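Local atomic coordinates of beta-N-acetylhexosaminidase (Thermotoga neapolitana, PDB entry 5BZA), a protein that probably hydrolyses terminal non-reducing N-acetyl-D-hexosamine residues from N-acetyl-beta-D-hexosaminides, as a member of glycoside hydrolase family 3. Residues Leu343-Val348 against Asp396-Phe401; Val347-Pro352 against Arg381-Tyr386; Ala390-Val395 against Leu414-Ser419; Leu420-Thr425 against Pro440-Val445. All blocks are in the same frame, centred on the assembly; numbering follows the deposited sequence.

All four contacts lie in the C-terminal domain and show how a largely parallel sheet gathers distant parts of a chain. Strand 347-352 serves two of them. Contact 2 joins it to 381-386 after the helical excursion through 364-377, closing a loop that nests inside the longer one closed by contact 1 with 396-401. Contact 3 crosses contact 1: it starts from 390-395, inside that loop, and reaches helix 411-418 beyond it. Contact 4 follows in series, tying the turn after this helix to the approach to strand 443-446. The contacts themselves touch, for L350 meets P392 and L420, and D396 forms a salt bridge with R424.

Contact 1: Leu343-Val348 against Asp396-Phe401. With CD (cadmium ion), chain T.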
loop_
_atom_site.group_PDB
_atom_site.type_symbol
_atom_site.label_atom_id
_atom_site.label_comp_id
_atom_site.label_asym_id
_atom_site.label_seq_id
_atom_site.Cartn_x
_atom_site.Cartn_y
_atom_site.Cartn_z
ATOM N N LEU B 343 3.052 -25.601 26.781
ATOM C CA LEU B 343 2.921 -24.340 26.071
ATOM C C LEU B 343 3.040 -23.075 26.968
ATOM O O LEU B 343 3.289 -21.975 26.464
ATOM C CB LEU B 343 1.620 -24.369 25.256
ATOM C CG LEU B 343 1.722 -25.438 24.130
ATOM C CD1 LEU B 343 0.502 -25.425 23.216
ATOM C CD2 LEU B 343 3.018 -25.334 23.287
ATOM N N GLY B 344 2.820 -23.218 28.277
ATOM C CA GLY B 344 3.003 -22.118 29.212
ATOM C C GLY B 344 4.448 -21.893 29.631
ATOM O O GLY B 344 4.695 -21.076 30.497
ATOM N N ARG B 345 5.414 -22.607 29.050
ATOM C CA ARG B 345 6.821 -22.444 29.460
ATOM C C ARG B 345 7.496 -21.311 28.731
ATOM O O ARG B 345 6.941 -20.805 27.764
ATOM C CB ARG B 345 7.640 -23.714 29.184
ATOM C CG ARG B 345 7.154 -24.972 29.859
ATOM C CD ARG B 345 8.040 -26.144 29.388
ATOM N NE ARG B 345 7.680 -27.432 29.994
ATOM C CZ ARG B 345 8.324 -28.580 29.754
ATOM N NH1 ARG B 345 9.376 -28.600 28.942
ATOM N NH2 ARG B 345 7.920 -29.703 30.338
ATOM N N GLU B 346 8.741 -21.000 29.091
ATOM C CA GLU B 346 9.420 -19.890 28.437
ATOM C C GLU B 346 10.085 -20.483 27.187
ATOM O O GLU B 346 10.588 -21.614 27.214
ATOM C CB GLU B 346 10.480 -19.251 29.344
ATOM C CG GLU B 346 10.012 -18.891 30.773
ATOM C CD GLU B 346 11.216 -18.731 31.719
ATOM O OE1 GLU B 346 11.333 -19.511 32.699
ATOM O OE2 GLU B 346 12.127 -17.910 31.399
ATOM N N VAL B 347 10.110 -19.725 26.097
ATOM C CA VAL B 347 10.456 -20.312 24.819
ATOM C C VAL B 347 11.787 -19.754 24.379
ATOM O O VAL B 347 12.068 -18.575 24.555
ATOM C CB VAL B 347 9.357 -20.065 23.710
ATOM C CG1 VAL B 347 9.815 -20.535 22.357
ATOM C CG2 VAL B 347 8.054 -20.791 24.060
ATOM N N VAL B 348 12.605 -20.630 23.802
ATOM C CA VAL B 348 13.839 -20.221 23.201
ATOM C C VAL B 348 13.566 -20.246 21.701
ATOM O O VAL B 348 13.079 -21.268 21.175
ATOM C CB VAL B 348 14.993 -21.171 23.591
ATOM C CG1 VAL B 348 16.224 -20.835 22.784
ATOM C CG2 VAL B 348 15.309 -21.006 25.062
ATOM N N ASP B 396 19.329 -25.680 24.835
ATOM C CA ASP B 396 18.286 -26.316 25.596
ATOM C C ASP B 396 17.501 -25.170 26.210
ATOM O O ASP B 396 17.927 -24.016 26.168
ATOM C CB ASP B 396 18.825 -27.246 26.676
ATOM C CG ASP B 396 17.779 -28.234 27.153
ATOM O OD1 ASP B 396 16.665 -28.245 26.573
ATOM O OD2 ASP B 396 18.043 -28.960 28.143
ATOM N N GLY B 397 16.321 -25.491 26.715
ATOM C CA GLY B 397 15.415 -24.517 27.273
ATOM C C GLY B 397 14.202 -25.326 27.654
ATOM O O GLY B 397 14.148 -26.553 27.455
ATOM N N GLU B 398 13.218 -24.657 28.223
ATOM C CA GLU B 398 12.025 -25.361 28.653
ATOM C C GLU B 398 11.183 -25.706 27.435
ATOM O O GLU B 398 10.430 -26.692 27.426
ATOM C CB GLU B 398 11.246 -24.494 29.620
ATOM C CG GLU B 398 12.148 -23.883 30.634
ATOM C CD GLU B 398 11.409 -22.858 31.466
ATOM O OE1 GLU B 398 10.188 -22.680 31.249
ATOM O OE2 GLU B 398 12.058 -22.235 32.316
ATOM N N LEU B 399 11.304 -24.864 26.410
ATOM C CA LEU B 399 10.599 -25.070 25.150
ATOM C C LEU B 399 11.407 -24.419 24.090
ATOM O O LEU B 399 11.879 -23.297 24.268
ATOM C CB LEU B 399 9.186 -24.497 25.184
ATOM C CG LEU B 399 8.168 -24.830 24.074
ATOM C CD1 LEU B 399 7.984 -26.339 23.869
ATOM C CD2 LEU B 399 6.812 -24.191 24.437
ATOM N N ILE B 400 11.614 -25.155 22.992
ATOM C CA ILE B 400 12.427 -24.632 21.919
ATOM C C ILE B 400 11.611 -24.609 20.643
ATOM O O ILE B 400 10.972 -25.605 20.296
ATOM C CB ILE B 400 13.700 -25.450 21.719
ATOM C CG1 ILE B 400 14.455 -25.573 23.044
ATOM C CG2 ILE B 400 14.591 -24.749 20.706
ATOM C CD1 ILE B 400 15.738 -26.432 22.989
ATOM N N PHE B 401 11.623 -23.458 19.963
ATOM C CA PHE B 401 10.959 -23.329 18.672
ATOM C C PHE B 401 12.038 -23.246 17.630
ATOM O O PHE B 401 12.726 -22.217 17.544
ATOM C CB PHE B 401 10.082 -22.068 18.563
ATOM C CG PHE B 401 8.810 -22.100 19.381
ATOM C CD1 PHE B 401 8.435 -23.229 20.083
ATOM C CD2 PHE B 401 7.942 -21.010 19.360
ATOM C CE1 PHE B 401 7.260 -23.254 20.825
ATOM C CE2 PHE B 401 6.733 -21.026 20.087
ATOM C CZ PHE B 401 6.393 -22.150 20.822
HETATM CD CD CD T . 9.869 -21.013 33.401
HETATM O O HOH W 1 13.289 -21.901 28.139
HETATM O O HOH W 2 8.094 -22.613 33.905
#
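E398 and E346 converge on one cadmium ion at one end of two neighbouring parallel strands, an example of two acidic side chains sharing a metal. On the way outward, E398 CB rests against the aliphatic arm of R345, 3.6 Å from R345 CD. With CG anti to the carbonyl carbon (chi1 -46°) and the chain extended beyond it, the carboxylate reaches the metal, and E398 OE1 and OE2 each lie 2.7 Å from cadmium. E398 OE1 also accepts an almost straight bond from E346 N (3.1 Å), which arrives from above the carboxylate plane. E346 OE1 holds the ion at 2.2 Å, its carboxylate turned at right angles to that of E398, while a water adds another ligand and R381 NE forms a salt bridge with E346 OE2. R345 reaches back so that NH1, with the acceptor in the guanidinium plane, meets a lone pair of E398 O at 2.7 Å. Farther along, V347 CG1 stands 3.5 Å over the centre of the F401 ring in a CH-pi contact. V348 N to L399 O and F401 N to V348 O complete the backbone pairing of adjacent parallel strands, with a peripheral metal site at their end.

Contact 2: Val347-Pro352 against Arg381-Tyr386; sequences VVLLVP and RDVIRY
L350 and I384 lie side by side on neighbouring strands, the first and last elements of a beta-alpha-beta crossover whose connecting helix is 364-377. The pairing is parallel and in register from V348 with D382 onward, and bonds such as I384 N to L349 O (2.7 Å) and V351 N to I384 O (2.8 Å) stitch it together. On one face L350 CD2 sits 3.6 Å from I384 CB. On the other, V351 shares its flank with R385, whose chain bends at chi2 (-62°) and chi3, coming in alongside the valine until R385 NH1 lies 3.5 Å from V351 CG1. The guanidinium also forms a salt bridge with D368 of the connecting helix, which itself packs on V351 through Y367. With R385 cut back to an alanine, D368 would probably lose its charged mate and one flank of V351 would be uncovered. The opposite end is looser. There R381 and D382 are exposed on what is, within this chain, the outermost strand of the sheet, and their side-chain ends lead away from V347 and V348, that of R381 to its salt bridge with E346. At the far end side chains again close in. The Y386 side chain, with CG between its backbone N and carbonyl carbon (chi1 71°), swings its ring towards the proline, so that P352 CA stands over one face and P352 CD lies 3.5 Å from Y386 CE1.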
loop_
_atom_site.group_PDB
_atom_site.type_symbol
_atom_site.label_atom_id
_atom_site.label_comp_id
_atom_site.label_asym_id
_atom_site.label_seq_id
_atom_site.Cartn_x
_atom_site.Cartn_y
_atom_site.Cartn_z
ATOM N N VAL B 347 10.110 -19.725 26.097
ATOM C CA VAL B 347 10.456 -20.312 24.819
ATOM C C VAL B 347 11.787 -19.754 24.379
ATOM O O VAL B 347 12.068 -18.575 24.555
ATOM C CB VAL B 347 9.357 -20.065 23.710
ATOM C CG1 VAL B 347 9.815 -20.535 22.357
ATOM C CG2 VAL B 347 8.054 -20.791 24.060
ATOM N N VAL B 348 12.605 -20.630 23.802
ATOM C CA VAL B 348 13.839 -20.221 23.201
ATOM C C VAL B 348 13.566 -20.246 21.701
ATOM O O VAL B 348 13.079 -21.268 21.175
ATOM C CB VAL B 348 14.993 -21.171 23.591
ATOM C CG1 VAL B 348 16.224 -20.835 22.784
ATOM C CG2 VAL B 348 15.309 -21.006 25.062
ATOM N N LEU B 349 13.937 -19.179 20.997
ATOM C CA LEU B 349 13.585 -19.069 19.585
ATOM C C LEU B 349 14.822 -19.191 18.729
ATOM O O LEU B 349 15.774 -18.399 18.858
ATOM C CB LEU B 349 12.927 -17.727 19.267
ATOM C CG LEU B 349 11.569 -17.335 19.871
ATOM C CD1 LEU B 349 11.170 -15.945 19.382
ATOM C CD2 LEU B 349 10.484 -18.372 19.537
ATOM N N LEU B 350 14.777 -20.140 17.803
ATOM C CA LEU B 350 15.878 -20.326 16.888
ATOM C C LEU B 350 15.379 -19.824 15.565
ATOM O O LEU B 350 14.438 -20.391 14.985
ATOM C CB LEU B 350 16.300 -21.805 16.793
ATOM C CG LEU B 350 16.946 -22.400 18.043
ATOM C CD1 LEU B 350 17.346 -23.880 17.873
ATOM C CD2 LEU B 350 18.161 -21.561 18.394
ATOM N N VAL B 351 15.993 -18.753 15.088
ATOM C CA VAL B 351 15.447 -18.076 13.926
ATOM C C VAL B 351 16.525 -17.918 12.877
ATOM O O VAL B 351 17.606 -17.449 13.211
ATOM C CB VAL B 351 14.869 -16.672 14.306
ATOM C CG1 VAL B 351 14.452 -15.911 13.056
ATOM C CG2 VAL B 351 13.698 -16.817 15.305
ATOM N N PRO B 352 16.241 -18.311 11.609
ATOM C CA PRO B 352 17.181 -18.132 10.484
ATOM C C PRO B 352 17.788 -16.736 10.509
ATOM O O PRO B 352 17.070 -15.773 10.741
ATOM C CB PRO B 352 16.304 -18.331 9.246
ATOM C CG PRO B 352 15.251 -19.294 9.718
ATOM C CD PRO B 352 15.009 -18.999 11.185
ATOM N N ARG B 381 12.285 -16.537 26.453
ATOM C CA ARG B 381 13.533 -16.440 27.223
ATOM C C ARG B 381 14.707 -15.964 26.394
ATOM O O ARG B 381 15.507 -15.162 26.876
ATOM C CB ARG B 381 13.944 -17.768 27.874
ATOM C CG ARG B 381 15.144 -17.532 28.825
ATOM C CD ARG B 381 15.559 -18.745 29.622
ATOM N NE ARG B 381 14.528 -19.186 30.551
ATOM C CZ ARG B 381 14.673 -20.235 31.348
ATOM N NH1 ARG B 381 15.814 -20.912 31.338
ATOM N NH2 ARG B 381 13.698 -20.606 32.160
ATOM N N ASP B 382 14.828 -16.433 25.151
ATOM C CA ASP B 382 15.942 -15.953 24.332
ATOM C C ASP B 382 15.656 -16.011 22.848
ATOM O O ASP B 382 14.767 -16.726 22.413
ATOM C CB ASP B 382 17.196 -16.786 24.642
ATOM C CG ASP B 382 18.493 -16.054 24.303
ATOM O OD1 ASP B 382 18.481 -15.156 23.415
ATOM O OD2 ASP B 382 19.528 -16.369 24.942
ATOM N N VAL B 383 16.414 -15.240 22.073
ATOM C CA VAL B 383 16.280 -15.279 20.622
ATOM C C VAL B 383 17.664 -15.513 20.036
ATOM O O VAL B 383 18.562 -14.675 20.200
ATOM C CB VAL B 383 15.694 -13.977 20.045
ATOM C CG1 VAL B 383 15.707 -14.034 18.532
ATOM C CG2 VAL B 383 14.291 -13.770 20.542
ATOM N N ILE B 384 17.817 -16.650 19.356
ATOM C CA ILE B 384 19.088 -17.062 18.747
ATOM C C ILE B 384 18.935 -17.138 17.256
ATOM O O ILE B 384 18.044 -17.813 16.726
ATOM C CB ILE B 384 19.589 -18.428 19.282
ATOM C CG1 ILE B 384 19.793 -18.390 20.804
ATOM C CG2 ILE B 384 20.914 -18.865 18.580
ATOM C CD1 ILE B 384 19.930 -19.775 21.397
ATOM N N ARG B 385 19.844 -16.470 16.574
ATOM C CA ARG B 385 19.797 -16.399 15.129
ATOM C C ARG B 385 20.819 -17.413 14.575
ATOM O O ARG B 385 22.008 -17.291 14.848
ATOM C CB ARG B 385 20.108 -14.976 14.688
ATOM C CG ARG B 385 18.998 -13.945 15.028
ATOM C CD ARG B 385 17.660 -14.229 14.353
ATOM N NE ARG B 385 17.127 -12.935 13.946
ATOM C CZ ARG B 385 16.706 -12.637 12.727
ATOM N NH1 ARG B 385 16.717 -13.534 11.758
ATOM N NH2 ARG B 385 16.272 -11.420 12.481
ATOM N N TYR B 386 20.371 -18.465 13.902
ATOM C CA TYR B 386 21.322 -19.468 13.420
ATOM C C TYR B 386 21.581 -19.340 11.930
ATOM O O TYR B 386 20.837 -18.688 11.198
ATOM C CB TYR B 386 20.837 -20.879 13.735
ATOM C CG TYR B 386 19.652 -21.342 12.927
ATOM C CD1 TYR B 386 18.342 -20.942 13.239
ATOM C CD2 TYR B 386 19.836 -22.204 11.853
ATOM C CE1 TYR B 386 17.259 -21.404 12.483
ATOM C CE2 TYR B 386 18.770 -22.660 11.101
ATOM C CZ TYR B 386 17.496 -22.272 11.406
ATOM O OH TYR B 386 16.481 -22.763 10.617
#

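Contact 3: Ala390-Val395 against Leu414-Ser419; sequences AGPDDV and LQAHLS
A416 and H417, successive residues of helix 411-418, meet the loop 390-395 in two different ways, one by fitting a methyl group and the other by offering a ring face. A416 comes first, and its CB points at the loop. A416 CB settles among backbone atoms, 3.6 Å from P392 O, 3.7 Å from A390 O and 3.9 Å from G391 CA. The fit explains the glycine: a CB on G391 would collide with that of A416, and its backbone angles would also press such a carbon against the preceding carbonyl oxygen. H417 follows. Its CG stands anti to the carbonyl carbon (chi1 -73°), which brings the imidazole alongside the loop, where the pyrrolidine of P392 crosses it at about a right angle. P392 CD lies over the centre of the H417 ring, 3.5 Å from the centroid and 12° off the normal, a well-formed CH-pi contact. P392 CG leans towards the nitrogen side, 3.7 Å from H417 ND1. That nitrogen is hydrogen-bonded to D402 OD2, which helps to fix the rotation of the ring, and the ring of Y386 meets the imidazole nearly perpendicularly. S419 ends the walk with a slighter touch, its CB 3.7 Å from D394 OD1. No hydrogen bond joins the two segments, so the match rests on shape and on the ring face. The carboxylate of D402 would probably make the imidazole more electron-rich, favouring its hold on the CH group beside the proline nitrogen.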
loop_
_atom_site.group_PDB
_atom_site.type_symbol
_atom_site.label_atom_id
_atom_site.label_comp_id
_atom_site.label_asym_id
_atom_site.label_seq_id
_atom_site.Cartn_x
_atom_site.Cartn_y
_atom_site.Cartn_z
ATOM N N ALA B 390 24.403 -23.860 8.112
ATOM C CA ALA B 390 25.060 -24.600 9.182
ATOM C C ALA B 390 24.058 -25.311 10.106
ATOM O O ALA B 390 24.338 -26.395 10.609
ATOM C CB ALA B 390 25.963 -23.672 9.979
ATOM N N GLY B 391 22.899 -24.694 10.339
ATOM C CA GLY B 391 21.953 -25.193 11.325
ATOM C C GLY B 391 22.253 -24.638 12.705
ATOM O O GLY B 391 23.247 -23.937 12.902
ATOM N N PRO B 392 21.364 -24.909 13.669
ATOM C CA PRO B 392 21.464 -24.401 15.049
ATOM C C PRO B 392 22.615 -25.014 15.838
ATOM O O PRO B 392 22.913 -26.190 15.673
ATOM C CB PRO B 392 20.117 -24.782 15.677
ATOM C CG PRO B 392 19.582 -25.894 14.828
ATOM C CD PRO B 392 20.150 -25.710 13.449
ATOM N N ASP B 393 23.301 -24.222 16.651
ATOM C CA ASP B 393 24.221 -24.818 17.608
ATOM C C ASP B 393 23.335 -25.572 18.594
ATOM O O ASP B 393 22.119 -25.348 18.624
ATOM C CB ASP B 393 25.077 -23.768 18.328
ATOM C CG ASP B 393 26.022 -23.029 17.383
ATOM O OD1 ASP B 393 26.222 -23.519 16.245
ATOM O OD2 ASP B 393 26.619 -22.005 17.806
ATOM N N ASP B 394 23.897 -26.461 19.404
ATOM C CA ASP B 394 23.023 -27.172 20.330
ATOM C C ASP B 394 22.536 -26.160 21.367
ATOM O O ASP B 394 23.216 -25.164 21.652
ATOM C CB ASP B 394 23.690 -28.369 21.011
ATOM C CG ASP B 394 22.653 -29.294 21.673
ATOM O OD1 ASP B 394 21.999 -30.068 20.924
ATOM O OD2 ASP B 394 22.454 -29.220 22.912
ATOM N N VAL B 395 21.329 -26.364 21.878
ATOM C CA VAL B 395 20.848 -25.510 22.952
ATOM C C VAL B 395 19.731 -26.225 23.696
ATOM O O VAL B 395 19.269 -27.280 23.273
ATOM C CB VAL B 395 20.368 -24.140 22.412
ATOM C CG1 VAL B 395 19.032 -24.281 21.691
ATOM C CG2 VAL B 395 20.294 -23.090 23.551
ATOM N N LEU B 414 21.122 -31.247 8.945
ATOM C CA LEU B 414 19.915 -31.908 9.377
ATOM C C LEU B 414 20.157 -32.449 10.770
ATOM O O LEU B 414 19.234 -32.542 11.597
ATOM C CB LEU B 414 19.514 -33.030 8.413
ATOM C CG LEU B 414 18.532 -34.074 8.967
ATOM C CD1 LEU B 414 17.120 -33.505 9.163
ATOM C CD2 LEU B 414 18.488 -35.287 8.082
ATOM N N GLN B 415 21.412 -32.767 11.053
ATOM C CA GLN B 415 21.692 -33.344 12.339
ATOM C C GLN B 415 21.875 -32.212 13.339
ATOM O O GLN B 415 21.634 -32.393 14.538
ATOM C CB GLN B 415 22.942 -34.232 12.270
ATOM C CG GLN B 415 22.746 -35.491 11.426
ATOM C CD GLN B 415 21.669 -36.417 11.949
ATOM O OE1 GLN B 415 21.455 -36.533 13.165
ATOM N NE2 GLN B 415 20.977 -37.089 11.026
ATOM N N ALA B 416 22.189 -31.015 12.852
ATOM C CA ALA B 416 22.169 -29.861 13.760
ATOM C C ALA B 416 20.736 -29.689 14.280
ATOM O O ALA B 416 20.504 -29.656 15.497
ATOM C CB ALA B 416 22.653 -28.598 13.062
ATOM N N HIS B 417 19.776 -29.721 13.358
ATOM C CA HIS B 417 18.365 -29.632 13.738
ATOM C C HIS B 417 17.859 -30.809 14.577
ATOM O O HIS B 417 17.102 -30.601 15.535
ATOM C CB HIS B 417 17.495 -29.486 12.495
ATOM C CG HIS B 417 17.579 -28.135 11.866
ATOM N ND1 HIS B 417 16.962 -27.021 12.407
ATOM C CD2 HIS B 417 18.201 -27.709 10.742
ATOM C CE1 HIS B 417 17.206 -25.972 11.643
ATOM N NE2 HIS B 417 17.954 -26.361 10.624
ATOM N N LEU B 418 18.289 -32.027 14.253
ATOM C CA LEU B 418 17.783 -33.223 14.945
ATOM C C LEU B 418 18.400 -33.441 16.336
ATOM O O LEU B 418 17.822 -34.150 17.177
ATOM C CB LEU B 418 18.021 -34.468 14.091
ATOM C CG LEU B 418 17.111 -34.545 12.869
ATOM C CD1 LEU B 418 17.614 -35.638 11.957
ATOM C CD2 LEU B 418 15.662 -34.781 13.280
ATOM N N SER B 419 19.563 -32.833 16.573
ATOM C CA SER B 419 20.213 -32.866 17.892
ATOM C C SER B 419 19.383 -32.221 18.999
ATOM O O SER B 419 19.579 -32.529 20.182
ATOM C CB SER B 419 21.571 -32.153 17.860
ATOM O OG SER B 419 22.340 -32.502 16.724
#

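Contact 4: Leu420-Thr425 against Pro440-Val445; sequences LPSDRT and PGRSVV
R442 lays its side chain across S422 and ends at the carbonyl of L420, showing how one long side chain can tie a turn to the approach of a nearby strand. Its chain bends at chi2 (-74°) and then runs out along chi3, carrying R442 CD to within 3.9 Å of both CB and OG of S422. The guanidinium comes obliquely past the serine, with R442 NH1 3.3 Å from S422 CB. At its edge, R442 NH1 donates to L420 O over 3.2 Å; the acceptor lies in the guanidinium plane, while the donor is tilted 20° from the carbonyl plane. The other terminal nitrogen, NH2, bonds to L418 O, in the last turn of helix 411-418, so the group grips two carbonyls close together in sequence. A glycine in place of R442 would probably leave the carbonyls of L418 and L420 without these partners and one side of S422 bare. Within 420-425 the chain makes a type I beta turn from P421 to R424. P421 O accepts from R424 N and from T425 OG1 (2.8 Å), which approach from opposite faces of its plane and brace the turn. S443 faces it with CB 3.6 Å from T425 O. Between the segments a water gives hydrogen bonds to S422 O and T425 O and accepts one from S443 N, bridging the two. The whole is a helix-to-strand connection in an alpha/beta domain, where a beta turn delivers the chain into strand 425-429 beside its parallel neighbour 443-446.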
loop_
_atom_site.group_PDB
_atom_site.type_symbol
_atom_site.label_atom_id
_atom_site.label_comp_id
_atom_site.label_asym_id
_atom_site.label_seq_id
_atom_site.Cartn_x
_atom_site.Cartn_y
_atom_site.Cartn_z
ATOM N N LEU B 420 18.489 -31.296 18.636
ATOM C CA LEU B 420 17.695 -30.599 19.644
ATOM C C LEU B 420 16.806 -31.605 20.412
ATOM O O LEU B 420 16.380 -32.634 19.872
ATOM C CB LEU B 420 16.849 -29.491 18.990
ATOM C CG LEU B 420 17.668 -28.423 18.245
ATOM C CD1 LEU B 420 16.771 -27.471 17.461
ATOM C CD2 LEU B 420 18.642 -27.675 19.162
ATOM N N PRO B 421 16.569 -31.338 21.697
ATOM C CA PRO B 421 15.790 -32.250 22.541
ATOM C C PRO B 421 14.388 -32.465 22.000
ATOM O O PRO B 421 13.545 -31.555 22.012
ATOM C CB PRO B 421 15.757 -31.544 23.900
ATOM C CG PRO B 421 16.173 -30.141 23.636
ATOM C CD PRO B 421 17.065 -30.165 22.439
ATOM N N SER B 422 14.136 -33.666 21.521
ATOM C CA SER B 422 12.855 -34.003 20.930
ATOM C C SER B 422 11.663 -33.790 21.866
ATOM O O SER B 422 10.533 -33.585 21.428
ATOM C CB SER B 422 12.895 -35.474 20.482
ATOM O OG SER B 422 11.585 -36.013 20.382
ATOM N N ASP B 423 11.907 -33.832 23.157
ATOM C CA ASP B 423 10.812 -33.748 24.102
ATOM C C ASP B 423 10.243 -32.307 24.240
ATOM O O ASP B 423 9.106 -32.085 24.676
ATOM C CB ASP B 423 11.283 -34.273 25.444
ATOM C CG ASP B 423 10.257 -35.164 26.091
ATOM O OD1 ASP B 423 9.602 -35.928 25.347
ATOM O OD2 ASP B 423 10.095 -35.102 27.334
ATOM N N ARG B 424 11.029 -31.320 23.844
ATOM C CA ARG B 424 10.629 -29.966 24.151
ATOM C C ARG B 424 11.026 -29.029 23.001
ATOM O O ARG B 424 11.243 -27.811 23.189
ATOM C CB ARG B 424 11.230 -29.558 25.493
ATOM C CG ARG B 424 12.712 -29.821 25.620
ATOM C CD ARG B 424 13.215 -29.622 27.047
ATOM N NE ARG B 424 14.654 -29.863 27.122
ATOM C CZ ARG B 424 15.213 -31.053 27.322
ATOM N NH1 ARG B 424 14.440 -32.118 27.506
ATOM N NH2 ARG B 424 16.540 -31.160 27.348
ATOM N N THR B 425 11.085 -29.595 21.794
ATOM C CA THR B 425 11.387 -28.780 20.623
ATOM C C THR B 425 10.214 -28.894 19.675
ATOM O O THR B 425 9.658 -29.972 19.489
ATOM C CB THR B 425 12.669 -29.192 19.907
ATOM O OG1 THR B 425 13.769 -29.027 20.796
ATOM C CG2 THR B 425 12.895 -28.322 18.664
ATOM N N PRO B 440 10.701 -37.412 11.742
ATOM C CA PRO B 440 9.695 -38.377 12.196
ATOM C C PRO B 440 9.633 -38.390 13.716
ATOM O O PRO B 440 10.660 -38.182 14.365
ATOM C CB PRO B 440 10.207 -39.718 11.643
ATOM C CG PRO B 440 11.666 -39.527 11.488
ATOM C CD PRO B 440 11.874 -38.074 11.136
ATOM N N GLY B 441 8.467 -38.681 14.270
ATOM C CA GLY B 441 8.253 -38.651 15.705
ATOM C C GLY B 441 8.462 -37.291 16.382
ATOM O O GLY B 441 8.325 -37.173 17.592
ATOM N N ARG B 442 8.784 -36.258 15.619
ATOM C CA ARG B 442 9.023 -34.959 16.226
ATOM C C ARG B 442 7.744 -34.131 16.217
ATOM O O ARG B 442 6.845 -34.371 15.401
ATOM C CB ARG B 442 10.107 -34.223 15.484
ATOM C CG ARG B 442 11.413 -34.974 15.380
ATOM C CD ARG B 442 12.237 -35.050 16.652
ATOM N NE ARG B 442 13.535 -35.684 16.358
ATOM C CZ ARG B 442 14.670 -35.377 16.989
ATOM N NH1 ARG B 442 14.647 -34.437 17.946
ATOM N NH2 ARG B 442 15.818 -35.983 16.662
ATOM N N SER B 443 7.666 -33.162 17.128
ATOM C CA SER B 443 6.599 -32.162 17.085
ATOM C C SER B 443 6.821 -31.195 15.937
ATOM O O SER B 443 7.797 -30.430 15.900
ATOM C CB SER B 443 6.522 -31.423 18.406
ATOM O OG SER B 443 5.880 -32.249 19.348
ATOM N N VAL B 444 5.901 -31.215 14.991
ATOM C CA VAL B 444 6.160 -30.496 13.776
ATOM C C VAL B 444 4.941 -29.671 13.398
ATOM O O VAL B 444 3.798 -30.163 13.444
ATOM C CB VAL B 444 6.515 -31.470 12.623
ATOM C CG1 VAL B 444 6.692 -30.703 11.322
ATOM C CG2 VAL B 444 7.813 -32.259 12.944
ATOM N N VAL B 445 5.191 -28.416 13.034
ATOM C CA VAL B 445 4.166 -27.512 12.495
ATOM C C VAL B 445 4.602 -27.064 11.090
ATOM O O VAL B 445 5.759 -26.647 10.906
ATOM C CB VAL B 445 3.943 -26.248 13.408
ATOM C CG1 VAL B 445 3.095 -25.192 12.684
ATOM C CG2 VAL B 445 3.271 -26.629 14.706
HETATM O O HOH W 3 9.910 -32.703 18.674
#